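Long-range contacts in suppressor of fused homolog (Drosophila melanogaster, PDB 6LPH), which probably binds transcription factors and nuclear localization sequences, acting in molecular sequestration, and is represented here by its N-terminal part with a Fused peptide: residues A20-Y29 with Q180-T188; W131-Y142 with I156-G164. All blocks are in the same frame, centred on the assembly; numbering follows the deposited sequence.

Contact 1. Residues A20-Y29 with Q180-T188; sequences AIIDHLGQVY and QLGCIDTPT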
loop_
_atom_site.group_PDB
_atom_site.type_symbol
_atom_site.label_atom_id
_atom_site.label_comp_id
_atom_site.label_asym_id
_atom_site.label_seq_id
_atom_site.Cartn_x
_atom_site.Cartn_y
_atom_site.Cartn_z
ATOM N N ALA A 20 18.602 0.377 -2.600
ATOM C CA ALA A 20 18.422 -0.366 -1.323
ATOM C C ALA A 20 17.049 -1.035 -1.222
ATOM O O ALA A 20 16.921 -2.199 -0.824
ATOM C CB ALA A 20 18.609 0.563 -0.142
ATOM N N ILE A 21 16.018 -0.287 -1.596
ATOM C CA ILE A 21 14.664 -0.818 -1.551
ATOM C C ILE A 21 14.503 -1.949 -2.572
ATOM O O ILE A 21 13.998 -3.014 -2.223
ATOM C CB ILE A 21 13.604 0.296 -1.748
ATOM C CG1 ILE A 21 13.689 1.296 -0.556
ATOM C CG2 ILE A 21 12.204 -0.317 -1.853
ATOM C CD1 ILE A 21 12.924 2.600 -0.788
ATOM N N ILE A 22 14.945 -1.709 -3.810
ATOM C CA ILE A 22 14.906 -2.743 -4.886
ATOM C C ILE A 22 15.654 -4.001 -4.484
ATOM O O ILE A 22 15.161 -5.122 -4.691
ATOM C CB ILE A 22 15.470 -2.204 -6.232
ATOM C CG1 ILE A 22 14.579 -1.084 -6.799
ATOM C CG2 ILE A 22 15.678 -3.327 -7.260
ATOM C CD1 ILE A 22 13.159 -1.475 -7.057
ATOM N N ASP A 23 16.845 -3.824 -3.894
ATOM C CA ASP A 23 17.597 -4.957 -3.374
ATOM C C ASP A 23 16.852 -5.738 -2.289
ATOM O O ASP A 23 16.779 -6.972 -2.344
ATOM C CB ASP A 23 18.980 -4.511 -2.891
ATOM C CG ASP A 23 19.895 -4.127 -4.045
ATOM O OD1 ASP A 23 20.963 -3.525 -3.812
ATOM O OD2 ASP A 23 19.535 -4.428 -5.210
ATOM N N HIS A 24 16.281 -5.027 -1.321
ATOM C CA HIS A 24 15.418 -5.643 -0.305
ATOM C C HIS A 24 14.271 -6.420 -0.912
ATOM O O HIS A 24 14.004 -7.565 -0.510
ATOM C CB HIS A 24 14.873 -4.568 0.628
ATOM C CG HIS A 24 14.180 -5.111 1.842
ATOM N ND1 HIS A 24 14.726 -6.064 2.625
ATOM C CD2 HIS A 24 12.951 -4.783 2.421
ATOM C CE1 HIS A 24 13.881 -6.347 3.646
ATOM N NE2 HIS A 24 12.804 -5.556 3.523
ATOM N N LEU A 25 13.566 -5.804 -1.864
ATOM C CA LEU A 25 12.457 -6.504 -2.554
ATOM C C LEU A 25 12.942 -7.729 -3.339
ATOM O O LEU A 25 12.220 -8.735 -3.454
ATOM C CB LEU A 25 11.676 -5.569 -3.468
ATOM C CG LEU A 25 10.871 -4.475 -2.743
ATOM C CD1 LEU A 25 10.269 -3.450 -3.712
ATOM C CD2 LEU A 25 9.785 -5.123 -1.887
ATOM N N GLY A 26 14.158 -7.651 -3.876
ATOM C CA GLY A 26 14.751 -8.801 -4.595
ATOM C C GLY A 26 14.993 -10.029 -3.710
ATOM O O GLY A 26 14.927 -11.192 -4.169
ATOM N N GLN A 27 15.257 -9.776 -2.435
ATOM C CA GLN A 27 15.506 -10.840 -1.462
ATOM C C GLN A 27 14.195 -11.465 -1.027
ATOM O O GLN A 27 14.121 -12.661 -0.726
ATOM C CB GLN A 27 16.163 -10.260 -0.216
ATOM C CG GLN A 27 17.543 -9.677 -0.455
ATOM C CD GLN A 27 18.645 -10.711 -0.428
ATOM O OE1 GLN A 27 19.620 -10.548 0.302
ATOM N NE2 GLN A 27 18.514 -11.765 -1.212
ATOM N N VAL A 28 13.165 -10.635 -0.966
ATOM C CA VAL A 28 11.870 -11.072 -0.505
ATOM C C VAL A 28 11.130 -11.766 -1.668
ATOM O O VAL A 28 10.391 -12.726 -1.471
ATOM C CB VAL A 28 11.073 -9.866 0.073
ATOM C CG1 VAL A 28 9.594 -10.215 0.320
ATOM C CG2 VAL A 28 11.693 -9.411 1.377
ATOM N N TYR A 29 11.362 -11.302 -2.885
ATOM C CA TYR A 29 10.677 -11.854 -4.061
ATOM C C TYR A 29 11.709 -12.283 -5.091
ATOM O O TYR A 29 11.763 -11.695 -6.179
ATOM C CB TYR A 29 9.766 -10.788 -4.687
ATOM C CG TYR A 29 8.446 -10.544 -3.957
ATOM C CD1 TYR A 29 8.239 -9.360 -3.210
ATOM C CD2 TYR A 29 7.404 -11.467 -4.040
ATOM C CE1 TYR A 29 7.042 -9.139 -2.561
ATOM C CE2 TYR A 29 6.200 -11.260 -3.384
ATOM C CZ TYR A 29 6.025 -10.088 -2.649
ATOM O OH TYR A 29 4.837 -9.852 -1.993
ATOM N N GLN A 180 6.410 -8.774 5.938
ATOM C CA GLN A 180 7.515 -9.275 5.105
ATOM C C GLN A 180 8.662 -8.290 5.069
ATOM O O GLN A 180 9.841 -8.670 5.161
ATOM C CB GLN A 180 7.043 -9.368 3.657
ATOM C CG GLN A 180 6.940 -10.742 3.147
ATOM C CD GLN A 180 6.337 -10.773 1.776
ATOM O OE1 GLN A 180 5.587 -9.862 1.378
ATOM N NE2 GLN A 180 6.660 -11.824 1.029
ATOM N N LEU A 181 8.321 -7.021 4.877
ATOM C CA LEU A 181 9.362 -6.032 4.554
ATOM C C LEU A 181 10.002 -5.427 5.786
ATOM O O LEU A 181 11.173 -5.072 5.748
ATOM C CB LEU A 181 8.843 -4.937 3.629
ATOM C CG LEU A 181 8.239 -5.444 2.313
ATOM C CD1 LEU A 181 7.863 -4.273 1.428
ATOM C CD2 LEU A 181 9.201 -6.389 1.613
ATOM N N GLY A 182 9.218 -5.303 6.858
ATOM C CA GLY A 182 9.718 -4.753 8.116
ATOM C C GLY A 182 10.313 -3.354 7.967
ATOM O O GLY A 182 9.726 -2.470 7.352
ATOM N N CYS A 183 11.498 -3.149 8.529
ATOM C CA CYS A 183 12.115 -1.833 8.501
ATOM C C CYS A 183 13.571 -2.073 8.117
ATOM O O CYS A 183 14.154 -3.048 8.556
ATOM C CB CYS A 183 12.007 -1.168 9.886
ATOM S SG CYS A 183 10.310 -1.065 10.560
ATOM N N ILE A 184 14.138 -1.217 7.274
ATOM C CA ILE A 184 15.513 -1.418 6.817
ATOM C C ILE A 184 16.340 -0.137 6.932
ATOM O O ILE A 184 15.786 0.984 6.999
ATOM C CB ILE A 184 15.588 -1.895 5.352
ATOM C CG1 ILE A 184 15.128 -0.775 4.383
ATOM C CG2 ILE A 184 14.756 -3.172 5.128
ATOM C CD1 ILE A 184 15.240 -1.157 2.912
ATOM N N ASP A 185 17.659 -0.308 6.928
ATOM C CA ASP A 185 18.577 0.810 6.868
ATOM C C ASP A 185 18.969 0.904 5.404
ATOM O O ASP A 185 18.984 -0.113 4.697
ATOM C CB ASP A 185 19.825 0.523 7.711
ATOM C CG ASP A 185 20.703 1.753 7.902
ATOM O OD1 ASP A 185 20.201 2.881 7.711
ATOM O OD2 ASP A 185 21.898 1.606 8.263
ATOM N N THR A 186 19.256 2.116 4.934
ATOM C CA THR A 186 19.704 2.304 3.555
ATOM C C THR A 186 20.797 3.337 3.549
ATOM O O THR A 186 20.989 4.011 4.559
ATOM C CB THR A 186 18.558 2.788 2.611
ATOM O OG1 THR A 186 18.359 4.204 2.747
ATOM C CG2 THR A 186 17.229 2.042 2.877
ATOM N N PRO A 187 21.542 3.455 2.424
ATOM C CA PRO A 187 22.532 4.522 2.346
ATOM C C PRO A 187 21.956 5.897 2.665
ATOM O O PRO A 187 22.683 6.732 3.215
ATOM C CB PRO A 187 22.999 4.457 0.895
ATOM C CG PRO A 187 22.834 3.017 0.524
ATOM C CD PRO A 187 21.669 2.504 1.307
ATOM N N THR A 188 20.676 6.144 2.342
ATOM C CA THR A 188 20.101 7.471 2.644
ATOM C C THR A 188 19.329 7.536 3.979
ATOM O O THR A 188 18.704 8.542 4.281
ATOM C CB THR A 188 19.227 8.042 1.499
ATOM O OG1 THR A 188 18.148 7.141 1.227
ATOM C CG2 THR A 188 20.059 8.273 0.214
#
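A20 and T186 bring the two backbones within 5.7 Å of each other, CA to CA, while the axes of helix 20-28 and strand 183-186 run at 136° and approach no closer than 9.4 Å. A20, H24 and V28, successive turns of one side of the helix, bridge this spacing. At one end A20 CB rests on T186 CB at 3.5 Å. In the middle, H24 extends opposite its backbone N (chi1 -170°), which carries the imidazole across to L181, a loop residue before strand 183-186. There NE2 donates to L181 O at 2.8 Å, meeting a lone pair in the carbonyl plane with the ring itself somewhat tilted. I184 CG2 sits over the centre of one imidazole face, 3.5 Å from the centroid, a CH-pi contact. V28 divides its branches: CG1 lies against Q180 NE2 at 3.4 Å, and CG2 meets L181 CD2, which also touches L25 CD2. Q180 OE1 and Y29 OH are hydrogen-bonded to R107 and H73. I21, I22 and L25 pack on F77 of strand 71-77, and F193 of strand 189-199 on L181 and I184, which places the N-terminal helix against the mixed sheet. With an alanine in place of H24, L181 O would probably lose its donor from the helix and I184 CG2 its aromatic floor, leaving a gap. One directional bond thus orients the imidazole, while A20, L25 and V28 add van der Waals packing.

Contact 2. Residues W131-Y142 with I156-G164; sequences WPANLLQAIGRY and IPWRKSLDG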
loop_
_atom_site.group_PDB
_atom_site.type_symbol
_atom_site.label_atom_id
_atom_site.label_comp_id
_atom_site.label_asym_id
_atom_site.label_seq_id
_atom_site.Cartn_x
_atom_site.Cartn_y
_atom_site.Cartn_z
ATOM N N TRP A 131 -5.727 0.380 -9.442
ATOM C CA TRP A 131 -6.369 1.398 -8.594
ATOM C C TRP A 131 -5.647 1.684 -7.273
ATOM O O TRP A 131 -5.682 2.827 -6.815
ATOM C CB TRP A 131 -7.889 1.163 -8.435
ATOM C CG TRP A 131 -8.233 -0.038 -7.565
ATOM C CD1 TRP A 131 -8.639 -1.300 -7.982
ATOM C CD2 TRP A 131 -8.189 -0.116 -6.086
ATOM N NE1 TRP A 131 -8.850 -2.123 -6.903
ATOM C CE2 TRP A 131 -8.594 -1.480 -5.737
ATOM C CE3 TRP A 131 -7.854 0.776 -5.060
ATOM C CZ2 TRP A 131 -8.686 -1.909 -4.410
ATOM C CZ3 TRP A 131 -7.948 0.332 -3.728
ATOM C CH2 TRP A 131 -8.329 -0.979 -3.414
ATOM N N PRO A 132 -4.963 0.684 -6.654
ATOM C CA PRO A 132 -4.268 1.013 -5.396
ATOM C C PRO A 132 -3.135 2.030 -5.555
ATOM O O PRO A 132 -2.767 2.689 -4.581
ATOM C CB PRO A 132 -3.763 -0.365 -4.906
ATOM C CG PRO A 132 -4.842 -1.302 -5.459
ATOM C CD PRO A 132 -4.954 -0.776 -6.862
ATOM N N ALA A 133 -2.602 2.173 -6.768
ATOM C CA ALA A 133 -1.595 3.196 -7.048
ATOM C C ALA A 133 -2.098 4.623 -6.800
ATOM O O ALA A 133 -1.362 5.410 -6.214
ATOM C CB ALA A 133 -1.031 3.050 -8.469
ATOM N N ASN A 134 -3.320 4.945 -7.261
ATOM C CA ASN A 134 -4.022 6.198 -6.909
ATOM C C ASN A 134 -4.161 6.383 -5.427
ATOM O O ASN A 134 -4.010 7.491 -4.939
ATOM C CB ASN A 134 -5.472 6.206 -7.406
ATOM C CG ASN A 134 -5.590 6.367 -8.890
ATOM O OD1 ASN A 134 -6.597 5.951 -9.465
ATOM N ND2 ASN A 134 -4.591 6.967 -9.523
ATOM N N LEU A 135 -4.531 5.310 -4.723
ATOM C CA LEU A 135 -4.729 5.368 -3.298
ATOM C C LEU A 135 -3.394 5.750 -2.621
ATOM O O LEU A 135 -3.363 6.684 -1.786
ATOM C CB LEU A 135 -5.243 4.015 -2.766
ATOM C CG LEU A 135 -5.304 3.929 -1.226
ATOM C CD1 LEU A 135 -6.325 4.891 -0.645
ATOM C CD2 LEU A 135 -5.561 2.490 -0.755
ATOM N N LEU A 136 -2.304 5.061 -2.993
ATOM C CA LEU A 136 -1.009 5.374 -2.403
ATOM C C LEU A 136 -0.516 6.766 -2.784
ATOM O O LEU A 136 0.056 7.431 -1.938
ATOM C CB LEU A 136 0.072 4.321 -2.749
ATOM C CG LEU A 136 -0.282 2.864 -2.383
ATOM C CD1 LEU A 136 0.854 1.904 -2.679
ATOM C CD2 LEU A 136 -0.690 2.779 -0.918
ATOM N N GLN A 137 -0.755 7.214 -4.025
ATOM C CA GLN A 137 -0.376 8.593 -4.392
ATOM C C GLN A 137 -1.100 9.601 -3.509
ATOM O O GLN A 137 -0.482 10.559 -3.031
ATOM C CB GLN A 137 -0.639 8.931 -5.854
ATOM C CG GLN A 137 0.180 8.173 -6.863
ATOM C CD GLN A 137 1.630 8.643 -6.956
ATOM O OE1 GLN A 137 2.084 9.515 -6.185
ATOM N NE2 GLN A 137 2.371 8.060 -7.918
ATOM N N ALA A 138 -2.392 9.360 -3.281
ATOM C CA ALA A 138 -3.236 10.272 -2.515
ATOM C C ALA A 138 -2.792 10.276 -1.037
ATOM O O ALA A 138 -2.751 11.335 -0.396
ATOM C CB ALA A 138 -4.715 9.891 -2.640
ATOM N N ILE A 139 -2.462 9.104 -0.497
ATOM C CA ILE A 139 -1.951 9.058 0.879
ATOM C C ILE A 139 -0.583 9.751 0.945
ATOM O O ILE A 139 -0.315 10.534 1.869
ATOM C CB ILE A 139 -1.902 7.622 1.475
ATOM C CG1 ILE A 139 -3.324 7.034 1.581
ATOM C CG2 ILE A 139 -1.157 7.611 2.839
ATOM C CD1 ILE A 139 -3.322 5.513 1.692
ATOM N N GLY A 140 0.261 9.481 -0.047
ATOM C CA GLY A 140 1.509 10.215 -0.216
ATOM C C GLY A 140 1.344 11.731 -0.205
ATOM O O GLY A 140 2.087 12.424 0.492
ATOM N N ARG A 141 0.368 12.253 -0.951
ATOM C CA ARG A 141 0.122 13.713 -0.976
ATOM C C ARG A 141 -0.295 14.218 0.389
ATOM O O ARG A 141 0.148 15.269 0.828
ATOM C CB ARG A 141 -0.963 14.110 -1.996
ATOM C CG ARG A 141 -0.438 14.438 -3.382
ATOM C CD ARG A 141 -1.550 14.934 -4.311
ATOM N NE ARG A 141 -2.559 13.890 -4.533
ATOM C CZ ARG A 141 -2.475 12.949 -5.472
ATOM N NH1 ARG A 141 -1.446 12.936 -6.301
ATOM N NH2 ARG A 141 -3.416 12.019 -5.587
ATOM N N TYR A 142 -1.139 13.444 1.062
ATOM C CA TYR A 142 -1.644 13.804 2.368
ATOM C C TYR A 142 -0.435 13.974 3.328
ATOM O O TYR A 142 -0.302 15.005 4.007
ATOM C CB TYR A 142 -2.621 12.708 2.835
ATOM C CG TYR A 142 -3.028 12.816 4.280
ATOM C CD1 TYR A 142 -3.648 13.976 4.762
ATOM C CD2 TYR A 142 -2.804 11.770 5.167
ATOM C CE1 TYR A 142 -4.041 14.078 6.087
ATOM C CE2 TYR A 142 -3.199 11.864 6.508
ATOM C CZ TYR A 142 -3.806 13.022 6.950
ATOM O OH TYR A 142 -4.197 13.141 8.259
ATOM N N ILE A 156 -6.001 6.490 9.598
ATOM C CA ILE A 156 -6.214 7.584 8.685
ATOM C C ILE A 156 -7.722 7.635 8.400
ATOM O O ILE A 156 -8.256 6.717 7.752
ATOM C CB ILE A 156 -5.429 7.431 7.362
ATOM C CG1 ILE A 156 -3.931 7.194 7.639
ATOM C CG2 ILE A 156 -5.698 8.656 6.477
ATOM C CD1 ILE A 156 -3.082 6.811 6.428
ATOM N N PRO A 157 -8.403 8.689 8.887
ATOM C CA PRO A 157 -9.854 8.780 8.667
ATOM C C PRO A 157 -10.123 9.296 7.259
ATOM O O PRO A 157 -10.511 10.460 7.071
ATOM C CB PRO A 157 -10.326 9.772 9.731
ATOM C CG PRO A 157 -9.135 10.607 10.064
ATOM C CD PRO A 157 -7.894 9.790 9.737
ATOM N N TRP A 158 -9.895 8.396 6.298
ATOM C CA TRP A 158 -10.013 8.646 4.856
ATOM C C TRP A 158 -11.407 9.007 4.432
ATOM O O TRP A 158 -11.612 9.855 3.546
ATOM C CB TRP A 158 -9.573 7.388 4.119
ATOM C CG TRP A 158 -9.069 7.642 2.724
ATOM C CD1 TRP A 158 -9.555 7.102 1.539
ATOM C CD2 TRP A 158 -7.939 8.479 2.323
ATOM N NE1 TRP A 158 -8.818 7.523 0.466
ATOM C CE2 TRP A 158 -7.846 8.365 0.855
ATOM C CE3 TRP A 158 -7.018 9.286 3.002
ATOM C CZ2 TRP A 158 -6.875 9.048 0.115
ATOM C CZ3 TRP A 158 -6.042 9.967 2.243
ATOM C CH2 TRP A 158 -5.970 9.846 0.843
ATOM N N ARG A 159 -12.377 8.361 5.067
ATOM C CA ARG A 159 -13.814 8.618 4.826
ATOM C C ARG A 159 -14.281 8.452 3.385
ATOM O O ARG A 159 -15.111 9.223 2.923
ATOM C CB ARG A 159 -14.251 10.022 5.337
ATOM C CG ARG A 159 -13.958 10.273 6.810
ATOM C CD ARG A 159 -14.673 9.272 7.696
ATOM N NE ARG A 159 -14.547 9.647 9.089
ATOM C CZ ARG A 159 -14.976 8.922 10.119
ATOM N NH1 ARG A 159 -15.538 7.722 9.930
ATOM N NH2 ARG A 159 -14.784 9.381 11.349
ATOM N N LYS A 160 -13.725 7.486 2.658
ATOM C CA LYS A 160 -14.244 7.128 1.333
ATOM C C LYS A 160 -13.663 5.799 0.885
ATOM O O LYS A 160 -12.542 5.428 1.277
ATOM C CB LYS A 160 -14.009 8.225 0.289
ATOM C CG LYS A 160 -12.580 8.675 0.184
ATOM C CD LYS A 160 -12.424 10.110 -0.330
ATOM C CE LYS A 160 -10.938 10.483 -0.374
ATOM N NZ LYS A 160 -10.325 10.809 0.973
ATOM N N SER A 161 -14.435 5.056 0.102
ATOM C CA SER A 161 -14.006 3.738 -0.325
ATOM C C SER A 161 -12.637 3.839 -0.954
ATOM O O SER A 161 -12.356 4.741 -1.749
ATOM C CB SER A 161 -15.007 3.101 -1.323
ATOM O OG SER A 161 -15.140 3.917 -2.464
ATOM N N LEU A 162 -11.767 2.916 -0.570
ATOM C CA LEU A 162 -10.384 2.924 -1.043
ATOM C C LEU A 162 -10.289 2.765 -2.567
ATOM O O LEU A 162 -9.380 3.286 -3.198
ATOM C CB LEU A 162 -9.597 1.830 -0.345
ATOM C CG LEU A 162 -9.739 1.698 1.180
ATOM C CD1 LEU A 162 -8.690 0.679 1.629
ATOM C CD2 LEU A 162 -9.603 3.043 1.921
ATOM N N ASP A 163 -11.246 2.051 -3.149
ATOM C CA ASP A 163 -11.227 1.790 -4.572
ATOM C C ASP A 163 -12.169 2.699 -5.352
ATOM O O ASP A 163 -12.345 2.515 -6.560
ATOM C CB ASP A 163 -11.567 0.314 -4.850
ATOM C CG ASP A 163 -12.937 -0.110 -4.287
ATOM O OD1 ASP A 163 -13.687 0.702 -3.698
ATOM O OD2 ASP A 163 -13.260 -1.303 -4.432
ATOM N N GLY A 164 -12.778 3.670 -4.664
ATOM C CA GLY A 164 -13.756 4.552 -5.292
ATOM C C GLY A 164 -15.084 3.903 -5.661
ATOM O O GLY A 164 -15.926 4.534 -6.304
#
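D163, an acidic residue, meets W131 through its aliphatic part: D163 CB lies 3.4 Å from the centroid of the six-membered ring and almost on its normal, a CH-pi contact. P132 CG, of the next residue, covers the opposite face, so the ring is sandwiched. With chi1 at 71°, W131 CG stands between its backbone N and carbonyl carbon, and the indole extends along the loop until CZ3 comes 3.3 Å from L162 O. The carboxylate of D163 is turned 64° from the indole plane, and D163 OD1 is hydrogen-bonded to S165 OG. S161 to G164 form a type I beta turn. The fold here is a helix laid on a mixed sheet: helix 131-146 leads to edge strand 155-156, and the loop that follows is tied to the residues leading into strand 172-186 through backbone hydrogen bonds of K160 with Q171 and L162 with L170. W131 and Q137 also pack on the bound peptide, so this helix faces both loop and ligand. W158 too has both faces occupied: I139 CG1 lies over one, offset toward the rim, and K160 NZ lies over the other and donates to the backbone W158 O at 3.0 Å. A138 CB abuts the ring edge, 3.6 Å from W158 CZ2, while L135 CD1 approaches NE1 obliquely and L135 CD2 turns to L162 CB. At the C-terminal end of 131-142, I156 spreads its branches, CD1 to I139 CG2 and CG2 to Y142 CE2, the latter at 4.1 Å.

From the N terminus, helix 16-28 supplies the first half of contact 1 and then waits for a partner 151 residues on. The chain meanwhile lays down strands 36-40, 54-60, 71-77 and 97-109, passes helix 112-120 and enters helix 131-146. There contact 2 closes a short loop, with 13 residues between its segments, before strand 172-186 completes contact 1. The short closure therefore lies wholly within the long one, and the two do not cross. Their centres are 24 Å apart, on opposite sides of the chain's centre, and their nearest atoms about 10 Å apart. Contact 1 ties the N-terminal helix to the sheet; contact 2 ties helix 131-146 to the loop beyond the edge strand.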